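Local coordinates for alpha-rhamnosidase (PDB 6I60), which probably removes terminal non-reducing alpha-L-rhamnose residues from alpha-L-rhamnosides by hydrolysis, at residues G894-P899 against Y937-E942; V194-A197 against E203-I206; Y603-Y608 against F632-D637. All blocks are in the same frame, centred on the assembly; numbering follows the deposited sequence.

Contact 1 (G894-P899 against Y937-E942); sequences GEVHVP and YNFYME
V896 and V898 meet F939 and M941 across the interior of a beta sandwich, a worked example of two sheets packed face to face largely through apolar side chains. The strands run in nearly the same direction, at 24° to each other, with axes 9.0 Å apart, a separation of sheets rather than of hydrogen-bonded neighbours. At one end CG2 of V896 meets the phenyl ring obliquely, 3.9 Å from F939 CE1. At the other, V898 and M941 slide past each other in opposite senses: V898 CG1, placed anti to its own backbone N (chi1 -171°), lies 3.8 Å from M941 CG and 3.7 Å from M941 CE. The thioether, bent along its length, carries CE on toward the carbonyl of P899. Were M941 replaced by an alanine, V898 CG1 would probably lose the side chain it packs on here, and a gap would be likely to open beside P899. In the next shell, I930 of strand 927-932 touches both valines and F939, while M884 of strand 882-888 also packs on the two valines, closing the core from each sheet. The opposite face of strand 894-899 is polar. There E895 forms a salt bridge with R931, and H897 uses ND1 to bind E850; its NE2 donates to the anti lone pair of E895 OE2 at 2.9 Å, the oxygen lying 21° out of the imidazole plane.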
loop_
_atom_site.group_PDB
_atom_site.type_symbol
_atom_site.label_atom_id
_atom_site.label_comp_id
_atom_site.label_asym_id
_atom_site.label_seq_id
_atom_site.Cartn_x
_atom_site.Cartn_y
_atom_site.Cartn_z
ATOM N N GLY A 894 14.646 22.142 -9.527
ATOM C CA GLY A 894 15.553 21.519 -8.582
ATOM C C GLY A 894 16.253 22.554 -7.724
ATOM O O GLY A 894 16.569 23.653 -8.186
ATOM N N GLU A 895 16.497 22.195 -6.466
ATOM C CA GLU A 895 17.201 23.047 -5.507
ATOM C C GLU A 895 18.330 22.211 -4.909
ATOM O O GLU A 895 18.123 21.472 -3.943
ATOM C CB GLU A 895 16.248 23.574 -4.439
ATOM C CG GLU A 895 16.892 24.527 -3.445
ATOM C CD GLU A 895 15.877 25.191 -2.532
ATOM O OE1 GLU A 895 15.000 25.918 -3.045
ATOM O OE2 GLU A 895 15.959 24.985 -1.301
ATOM N N VAL A 896 19.520 22.325 -5.488
ATOM C CA VAL A 896 20.667 21.545 -5.042
ATOM C C VAL A 896 21.257 22.174 -3.788
ATOM O O VAL A 896 21.396 23.399 -3.691
ATOM C CB VAL A 896 21.716 21.445 -6.164
ATOM C CG1 VAL A 896 22.703 20.329 -5.867
ATOM C CG2 VAL A 896 21.034 21.220 -7.500
ATOM N N HIS A 897 21.609 21.332 -2.818
ATOM C CA HIS A 897 22.231 21.759 -1.565
ATOM C C HIS A 897 23.567 21.034 -1.448
ATOM O O HIS A 897 23.672 19.992 -0.796
ATOM C CB HIS A 897 21.325 21.472 -0.357
ATOM C CG HIS A 897 20.143 22.383 -0.254
ATOM N ND1 HIS A 897 19.289 22.372 0.828
ATOM C CD2 HIS A 897 19.670 23.330 -1.096
ATOM C CE1 HIS A 897 18.342 23.274 0.649
ATOM N NE2 HIS A 897 18.550 23.870 -0.512
ATOM N N VAL A 898 24.591 21.587 -2.090
ATOM C CA VAL A 898 25.932 21.013 -2.044
ATOM C C VAL A 898 26.533 21.295 -0.672
ATOM O O VAL A 898 26.708 22.466 -0.303
ATOM C CB VAL A 898 26.817 21.568 -3.172
ATOM C CG1 VAL A 898 28.128 20.809 -3.238
ATOM C CG2 VAL A 898 26.089 21.495 -4.508
ATOM N N PRO A 899 26.855 20.270 0.116
ATOM C CA PRO A 899 27.439 20.514 1.441
ATOM C C PRO A 899 28.895 20.939 1.343
ATOM O O PRO A 899 29.688 20.359 0.596
ATOM C CB PRO A 899 27.304 19.156 2.141
ATOM C CG PRO A 899 27.316 18.162 1.027
ATOM C CD PRO A 899 26.688 18.834 -0.168
ATOM N N TYR A 937 22.183 17.117 -14.565
ATOM C CA TYR A 937 23.308 17.986 -14.253
ATOM C C TYR A 937 24.331 17.225 -13.423
ATOM O O TYR A 937 23.984 16.340 -12.636
ATOM C CB TYR A 937 22.859 19.242 -13.494
ATOM C CG TYR A 937 21.769 20.030 -14.183
ATOM C CD1 TYR A 937 20.430 19.759 -13.938
ATOM C CD2 TYR A 937 22.079 21.049 -15.073
ATOM C CE1 TYR A 937 19.431 20.476 -14.563
ATOM C CE2 TYR A 937 21.086 21.772 -15.702
ATOM C CZ TYR A 937 19.764 21.482 -15.443
ATOM O OH TYR A 937 18.769 22.199 -16.066
ATOM N N ASN A 938 25.600 17.589 -13.607
ATOM C CA ASN A 938 26.716 17.014 -12.864
ATOM C C ASN A 938 27.463 18.141 -12.165
ATOM O O ASN A 938 27.944 19.071 -12.821
ATOM C CB ASN A 938 27.656 16.240 -13.790
ATOM C CG ASN A 938 26.987 15.040 -14.430
ATOM O OD1 ASN A 938 26.157 15.185 -15.325
ATOM N ND2 ASN A 938 27.346 13.847 -13.972
ATOM N N PHE A 939 27.558 18.057 -10.841
ATOM C CA PHE A 939 28.233 19.061 -10.033
ATOM C C PHE A 939 29.471 18.458 -9.383
ATOM O O PHE A 939 29.463 17.295 -8.967
ATOM C CB PHE A 939 27.290 19.625 -8.966
ATOM C CG PHE A 939 26.044 20.246 -9.533
ATOM C CD1 PHE A 939 24.849 19.545 -9.549
ATOM C CD2 PHE A 939 26.071 21.528 -10.059
ATOM C CE1 PHE A 939 23.701 20.111 -10.074
ATOM C CE2 PHE A 939 24.926 22.101 -10.585
ATOM C CZ PHE A 939 23.739 21.392 -10.593
ATOM N N TYR A 940 30.534 19.256 -9.297
ATOM C CA TYR A 940 31.837 18.785 -8.833
ATOM C C TYR A 940 32.400 19.773 -7.821
ATOM O O TYR A 940 32.864 20.851 -8.203
ATOM C CB TYR A 940 32.807 18.627 -10.002
ATOM C CG TYR A 940 32.416 17.575 -11.009
ATOM C CD1 TYR A 940 31.759 17.922 -12.182
ATOM C CD2 TYR A 940 32.724 16.239 -10.798
ATOM C CE1 TYR A 940 31.408 16.963 -13.112
ATOM C CE2 TYR A 940 32.379 15.276 -11.720
ATOM C CZ TYR A 940 31.722 15.642 -12.875
ATOM O OH TYR A 940 31.377 14.683 -13.798
ATOM N N MET A 941 32.439 19.380 -6.558
ATOM C CA MET A 941 33.023 20.191 -5.507
ATOM C C MET A 941 34.398 19.639 -5.256
ATOM O O MET A 941 34.520 18.590 -4.683
ATOM C CB MET A 941 32.225 20.056 -4.245
ATOM C CG MET A 941 31.892 21.376 -3.636
ATOM S SD MET A 941 32.210 21.346 -1.902
ATOM C CE MET A 941 30.918 22.406 -1.335
ATOM N N GLU A 942 35.429 20.352 -5.674
ATOM C CA GLU A 942 36.794 19.862 -5.546
ATOM C C GLU A 942 37.653 20.573 -4.497
ATOM O O GLU A 942 37.313 21.649 -4.051
ATOM C CB GLU A 942 37.471 19.887 -6.924
ATOM C CG GLU A 942 36.971 18.819 -7.896
ATOM C CD GLU A 942 36.941 19.256 -9.354
ATOM O OE1 GLU A 942 37.380 20.367 -9.661
ATOM O OE2 GLU A 942 36.486 18.483 -10.214
#

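Contact 2 (V194-A197 against E203-I206)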
loop_
_atom_site.group_PDB
_atom_site.type_symbol
_atom_site.label_atom_id
_atom_site.label_comp_id
_atom_site.label_asym_id
_atom_site.label_seq_id
_atom_site.Cartn_x
_atom_site.Cartn_y
_atom_site.Cartn_z
ATOM N N VAL A 194 -17.950 -8.844 -17.840
ATOM C CA VAL A 194 -18.414 -9.659 -16.722
ATOM C C VAL A 194 -18.181 -8.866 -15.443
ATOM O O VAL A 194 -17.045 -8.488 -15.145
ATOM C CB VAL A 194 -17.690 -11.017 -16.668
ATOM C CG1 VAL A 194 -17.637 -11.547 -15.255
ATOM C CG2 VAL A 194 -18.380 -12.017 -17.576
ATOM N N TYR A 195 -19.253 -8.598 -14.701
ATOM C CA TYR A 195 -19.207 -7.757 -13.504
ATOM C C TYR A 195 -19.604 -8.620 -12.311
ATOM O O TYR A 195 -20.794 -8.821 -12.051
ATOM C CB TYR A 195 -20.124 -6.543 -13.648
ATOM C CG TYR A 195 -19.992 -5.809 -14.968
ATOM C CD1 TYR A 195 -20.644 -6.262 -16.108
ATOM C CD2 TYR A 195 -19.224 -4.656 -15.070
ATOM C CE1 TYR A 195 -20.527 -5.594 -17.314
ATOM C CE2 TYR A 195 -19.105 -3.979 -16.273
ATOM C CZ TYR A 195 -19.756 -4.454 -17.391
ATOM O OH TYR A 195 -19.635 -3.782 -18.585
ATOM N N ILE A 196 -18.608 -9.117 -11.581
ATOM C CA ILE A 196 -18.812 -10.101 -10.524
ATOM C C ILE A 196 -18.350 -9.520 -9.196
ATOM O O ILE A 196 -17.373 -8.766 -9.140
ATOM C CB ILE A 196 -18.068 -11.417 -10.838
ATOM C CG1 ILE A 196 -18.213 -12.420 -9.690
ATOM C CG2 ILE A 196 -16.604 -11.144 -11.161
ATOM C CD1 ILE A 196 -17.911 -13.847 -10.083
ATOM N N ALA A 197 -19.071 -9.866 -8.128
ATOM C CA ALA A 197 -18.669 -9.576 -6.750
ATOM C C ALA A 197 -18.965 -10.840 -5.943
ATOM O O ALA A 197 -20.082 -11.031 -5.454
ATOM C CB ALA A 197 -19.394 -8.360 -6.190
ATOM N N GLU A 203 -13.483 -17.194 -7.647
ATOM C CA GLU A 203 -12.678 -17.496 -8.821
ATOM C C GLU A 203 -13.624 -17.711 -9.990
ATOM O O GLU A 203 -14.572 -18.495 -9.885
ATOM C CB GLU A 203 -11.797 -18.732 -8.601
ATOM C CG GLU A 203 -10.375 -18.404 -8.173
ATOM C CD GLU A 203 -9.450 -19.609 -8.214
ATOM O OE1 GLU A 203 -9.952 -20.751 -8.146
ATOM O OE2 GLU A 203 -8.219 -19.412 -8.314
ATOM N N LEU A 204 -13.378 -17.010 -11.093
ATOM C CA LEU A 204 -14.281 -17.008 -12.235
ATOM C C LEU A 204 -13.728 -17.864 -13.367
ATOM O O LEU A 204 -12.535 -17.812 -13.678
ATOM C CB LEU A 204 -14.516 -15.580 -12.732
ATOM C CG LEU A 204 -15.333 -15.434 -14.014
ATOM C CD1 LEU A 204 -16.787 -15.797 -13.767
ATOM C CD2 LEU A 204 -15.210 -14.022 -14.552
ATOM N N TYR A 205 -14.611 -18.649 -13.985
ATOM C CA TYR A 205 -14.267 -19.491 -15.120
ATOM C C TYR A 205 -15.314 -19.322 -16.211
ATOM O O TYR A 205 -16.506 -19.191 -15.921
ATOM C CB TYR A 205 -14.173 -20.969 -14.718
ATOM C CG TYR A 205 -13.016 -21.282 -13.799
ATOM C CD1 TYR A 205 -11.765 -21.600 -14.311
ATOM C CD2 TYR A 205 -13.175 -21.262 -12.420
ATOM C CE1 TYR A 205 -10.703 -21.886 -13.475
ATOM C CE2 TYR A 205 -12.118 -21.548 -11.577
ATOM C CZ TYR A 205 -10.885 -21.860 -12.109
ATOM O OH TYR A 205 -9.830 -22.145 -11.273
ATOM N N ILE A 206 -14.862 -19.320 -17.464
ATOM C CA ILE A 206 -15.749 -19.233 -18.620
ATOM C C ILE A 206 -15.278 -20.250 -19.647
ATOM O O ILE A 206 -14.159 -20.142 -20.162
ATOM C CB ILE A 206 -15.780 -17.822 -19.235
ATOM C CG1 ILE A 206 -16.620 -16.885 -18.368
ATOM C CG2 ILE A 206 -16.330 -17.871 -20.653
ATOM C CD1 ILE A 206 -16.978 -15.580 -19.040
#
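V194 and L204 reach toward each other through their first torsions: V194 sets its CG1 branch anti to the backbone N (chi1 153°), and L204 swings its whole CG fork across the gap (chi1 174°). The result is a tip-to-tip meeting of methyls, with V194 CG1 at 3.5 Å from L204 CD2. The leucine fork serves two residues of the facing strand, since its other methyl, L204 CD1, comes within 4.3 Å of I196 CD1. V194 is likewise divided: it and I206 pass in opposite directions, with V194 CG2 4.1 Å from I206 CD1. All four side chains are buried, and the contact is purely apolar.

These two strands follow one another in the chain, yet they do not pair as a hairpin. They stand 9.3 Å apart at 149°, each hydrogen-bonding within its own sheet, the geometry of a beta arch in a sandwich. Strand 189-199 lies between strands 226-233 and 264-273, whereas strand 201-206 pairs with 242-250. Side chains from both layers complete the core: I267 of strand 264-273 touches V194 and I196, V247 of strand 242-250 touches I196 and L204, and Y232 of strand 226-233 rests against L204.

Contact 3 (Y603-Y608 against F632-D637)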
loop_
_atom_site.group_PDB
_atom_site.type_symbol
_atom_site.label_atom_id
_atom_site.label_comp_id
_atom_site.label_asym_id
_atom_site.label_seq_id
_atom_site.Cartn_x
_atom_site.Cartn_y
_atom_site.Cartn_z
ATOM N N TYR A 603 -7.535 21.248 26.114
ATOM C CA TYR A 603 -6.394 21.054 25.215
ATOM C C TYR A 603 -5.358 19.976 25.429
ATOM O O TYR A 603 -4.435 19.898 24.674
ATOM C CB TYR A 603 -5.661 22.358 25.050
ATOM C CG TYR A 603 -6.556 23.487 24.695
ATOM C CD1 TYR A 603 -6.934 24.402 25.635
ATOM C CD2 TYR A 603 -7.029 23.640 23.420
ATOM C CE1 TYR A 603 -7.764 25.447 25.315
ATOM C CE2 TYR A 603 -7.856 24.682 23.089
ATOM C CZ TYR A 603 -8.218 25.577 24.048
ATOM O OH TYR A 603 -9.039 26.620 23.738
ATOM N N ILE A 604 -5.477 19.186 26.470
ATOM C CA ILE A 604 -4.541 18.093 26.699
ATOM C C ILE A 604 -5.373 16.823 26.629
ATOM O O ILE A 604 -6.213 16.573 27.504
ATOM C CB ILE A 604 -3.798 18.225 28.039
ATOM C CG1 ILE A 604 -2.901 19.463 28.024
ATOM C CG2 ILE A 604 -2.935 17.003 28.324
ATOM C CD1 ILE A 604 -3.653 20.762 27.927
ATOM N N VAL A 605 -5.198 16.055 25.555
ATOM C CA VAL A 605 -5.941 14.812 25.371
ATOM C C VAL A 605 -5.288 13.767 26.269
ATOM O O VAL A 605 -4.254 13.192 25.930
ATOM C CB VAL A 605 -5.973 14.370 23.906
ATOM C CG1 VAL A 605 -7.002 15.169 23.131
ATOM C CG2 VAL A 605 -4.627 14.569 23.284
ATOM N N SER A 606 -5.884 13.538 27.438
ATOM C CA SER A 606 -5.355 12.549 28.365
ATOM C C SER A 606 -5.645 11.122 27.923
ATOM O O SER A 606 -4.994 10.194 28.414
ATOM C CB SER A 606 -5.929 12.782 29.763
ATOM O OG SER A 606 -5.851 11.602 30.543
ATOM N N PHE A 607 -6.596 10.925 27.015
ATOM C CA PHE A 607 -6.953 9.585 26.571
ATOM C C PHE A 607 -5.900 9.049 25.611
ATOM O O PHE A 607 -5.504 9.731 24.661
ATOM C CB PHE A 607 -8.326 9.581 25.898
ATOM C CG PHE A 607 -8.617 8.318 25.132
ATOM C CD1 PHE A 607 -8.743 8.340 23.750
ATOM C CD2 PHE A 607 -8.756 7.104 25.793
ATOM C CE1 PHE A 607 -9.006 7.177 23.044
ATOM C CE2 PHE A 607 -9.019 5.939 25.090
ATOM C CZ PHE A 607 -9.144 5.976 23.715
ATOM N N TYR A 608 -5.450 7.824 25.866
ATOM C CA TYR A 608 -4.541 7.122 24.974
ATOM C C TYR A 608 -4.562 5.648 25.343
ATOM O O TYR A 608 -4.763 5.288 26.506
ATOM C CB TYR A 608 -3.113 7.677 25.057
ATOM C CG TYR A 608 -2.315 7.160 26.231
ATOM C CD1 TYR A 608 -2.449 7.731 27.489
ATOM C CD2 TYR A 608 -1.420 6.106 26.082
ATOM C CE1 TYR A 608 -1.722 7.266 28.569
ATOM C CE2 TYR A 608 -0.689 5.631 27.157
ATOM C CZ TYR A 608 -0.843 6.217 28.398
ATOM O OH TYR A 608 -0.118 5.753 29.473
ATOM N N PHE A 632 0.504 15.571 21.006
ATOM C CA PHE A 632 1.354 15.783 19.839
ATOM C C PHE A 632 0.564 15.607 18.549
ATOM O O PHE A 632 0.716 16.392 17.605
ATOM C CB PHE A 632 2.544 14.820 19.889
ATOM C CG PHE A 632 3.308 14.713 18.595
ATOM C CD1 PHE A 632 3.016 13.711 17.680
ATOM C CD2 PHE A 632 4.337 15.594 18.305
ATOM C CE1 PHE A 632 3.723 13.606 16.495
ATOM C CE2 PHE A 632 5.051 15.488 17.124
ATOM C CZ PHE A 632 4.742 14.494 16.218
ATOM N N TYR A 633 -0.293 14.586 18.494
ATOM C CA TYR A 633 -1.086 14.339 17.298
ATOM C C TYR A 633 -2.344 15.194 17.244
ATOM O O TYR A 633 -2.907 15.374 16.159
ATOM C CB TYR A 633 -1.443 12.854 17.204
ATOM C CG TYR A 633 -0.356 12.030 16.548
ATOM C CD1 TYR A 633 -0.146 12.092 15.177
ATOM C CD2 TYR A 633 0.473 11.206 17.300
ATOM C CE1 TYR A 633 0.850 11.350 14.569
ATOM C CE2 TYR A 633 1.472 10.456 16.702
ATOM C CZ TYR A 633 1.656 10.533 15.335
ATOM O OH TYR A 633 2.647 9.795 14.726
ATOM N N PHE A 634 -2.795 15.725 18.383
ATOM C CA PHE A 634 -3.880 16.701 18.355
ATOM C C PHE A 634 -3.419 17.994 17.697
ATOM O O PHE A 634 -4.119 18.555 16.846
ATOM C CB PHE A 634 -4.387 16.966 19.773
ATOM C CG PHE A 634 -5.578 17.877 19.830
ATOM C CD1 PHE A 634 -6.554 17.829 18.848
ATOM C CD2 PHE A 634 -5.724 18.784 20.868
ATOM C CE1 PHE A 634 -7.652 18.666 18.898
ATOM C CE2 PHE A 634 -6.820 19.625 20.926
ATOM C CZ PHE A 634 -7.786 19.566 19.939
ATOM N N TYR A 635 -2.237 18.480 18.079
ATOM C CA TYR A 635 -1.656 19.631 17.397
ATOM C C TYR A 635 -1.338 19.297 15.945
ATOM O O TYR A 635 -1.520 20.132 15.052
ATOM C CB TYR A 635 -0.401 20.093 18.140
ATOM C CG TYR A 635 0.362 21.211 17.464
ATOM C CD1 TYR A 635 0.055 22.538 17.719
ATOM C CD2 TYR A 635 1.399 20.937 16.583
ATOM C CE1 TYR A 635 0.753 23.562 17.106
ATOM C CE2 TYR A 635 2.100 21.955 15.964
ATOM C CZ TYR A 635 1.774 23.265 16.234
ATOM O OH TYR A 635 2.465 24.286 15.625
ATOM N N HIS A 636 -0.870 18.072 15.692
ATOM C CA HIS A 636 -0.553 17.661 14.328
ATOM C C HIS A 636 -1.795 17.666 13.446
ATOM O O HIS A 636 -1.759 18.158 12.311
ATOM C CB HIS A 636 0.097 16.276 14.342
ATOM C CG HIS A 636 0.529 15.789 12.993
ATOM N ND1 HIS A 636 -0.353 15.262 12.074
ATOM C CD2 HIS A 636 1.751 15.739 12.413
ATOM C CE1 HIS A 636 0.306 14.916 10.983
ATOM N NE2 HIS A 636 1.585 15.194 11.163
ATOM N N ASP A 637 -2.910 17.132 13.954
ATOM C CA ASP A 637 -4.121 17.046 13.146
ATOM C C ASP A 637 -4.716 18.419 12.869
ATOM O O ASP A 637 -5.285 18.640 11.794
ATOM C CB ASP A 637 -5.149 16.144 13.833
ATOM C CG ASP A 637 -4.779 14.672 13.756
ATOM O OD1 ASP A 637 -5.504 13.835 14.336
ATOM O OD2 ASP A 637 -3.756 14.352 13.115
#
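V605 and Y603 approach the F634 ring from a loop, one with a branched hydrocarbon and the other with its backbone carbonyl. The phenyl group projects from the helix toward that loop, CG being anti to the backbone N (chi1 -175°), and this extension is what brings a helix residue to the passing chain. Y603 O stands at the ring edge, near its plane, 4.2 Å from F634 CD2. A carbonyl oxygen placed there faces the slightly positive rim of an aromatic ring, so the approach is probably mildly favourable, though at this distance it is loose. V605 comes from a different direction: CG1 lies oblique to the ring, while CG2 sits over the base of the side chain at 4.3 Å from F634 CB. The phenol of Y603 stays farther off, its CD2 being 4.7 Å from F634 CE2. Its backbone takes a left-handed conformation, and its side chain lies about 4 Å from a bound 2-(2-ethoxyethoxy)ethanol.

The other aromatic residues of this helix segment turn elsewhere. F632 places CD1 above one face of the Y633 ring, 3.6 Å from its plane and offset toward the rim, and makes an edge-to-face contact with the ring of Y766, whose hydroxyl is hydrogen-bonded to that of Y633.

The contact lays the connection between helices 586-599 and 626-648 against the second of them, within the six-hairpin glycosidase domain, whose fold in this family is an (alpha/alpha)6 barrel. F607 O is hydrogen-bonded to S630 OG at an earlier turn of that helix. F634 reaches from its own helix to two others, touching L596 and K597 of helix 586-599 and I664 of helix 651-672, while Y603 lies on L660 and K663 of the latter.

Overall arrangement
The three contacts follow one another along the chain, contact 2 first, then contact 3 and contact 1, and none touches another. Contacts 1 and 2 are sheet-to-sheet cores on opposite sides of the chain's centre, their centres 55 Å apart; one joins strands running in nearly the same direction, the other strands running in nearly opposite senses. Contact 3, in the helical domain, is 41 Å from contact 1 and 47 Å from contact 2, centre to centre. It alone borders a bound 2-(2-ethoxyethoxy)ethanol, probably the one in the pocket of Y656, E659 and L660, the last of which Y603 touches. Contacts 2 and 3 also lie on opposite sides of the chain's centre.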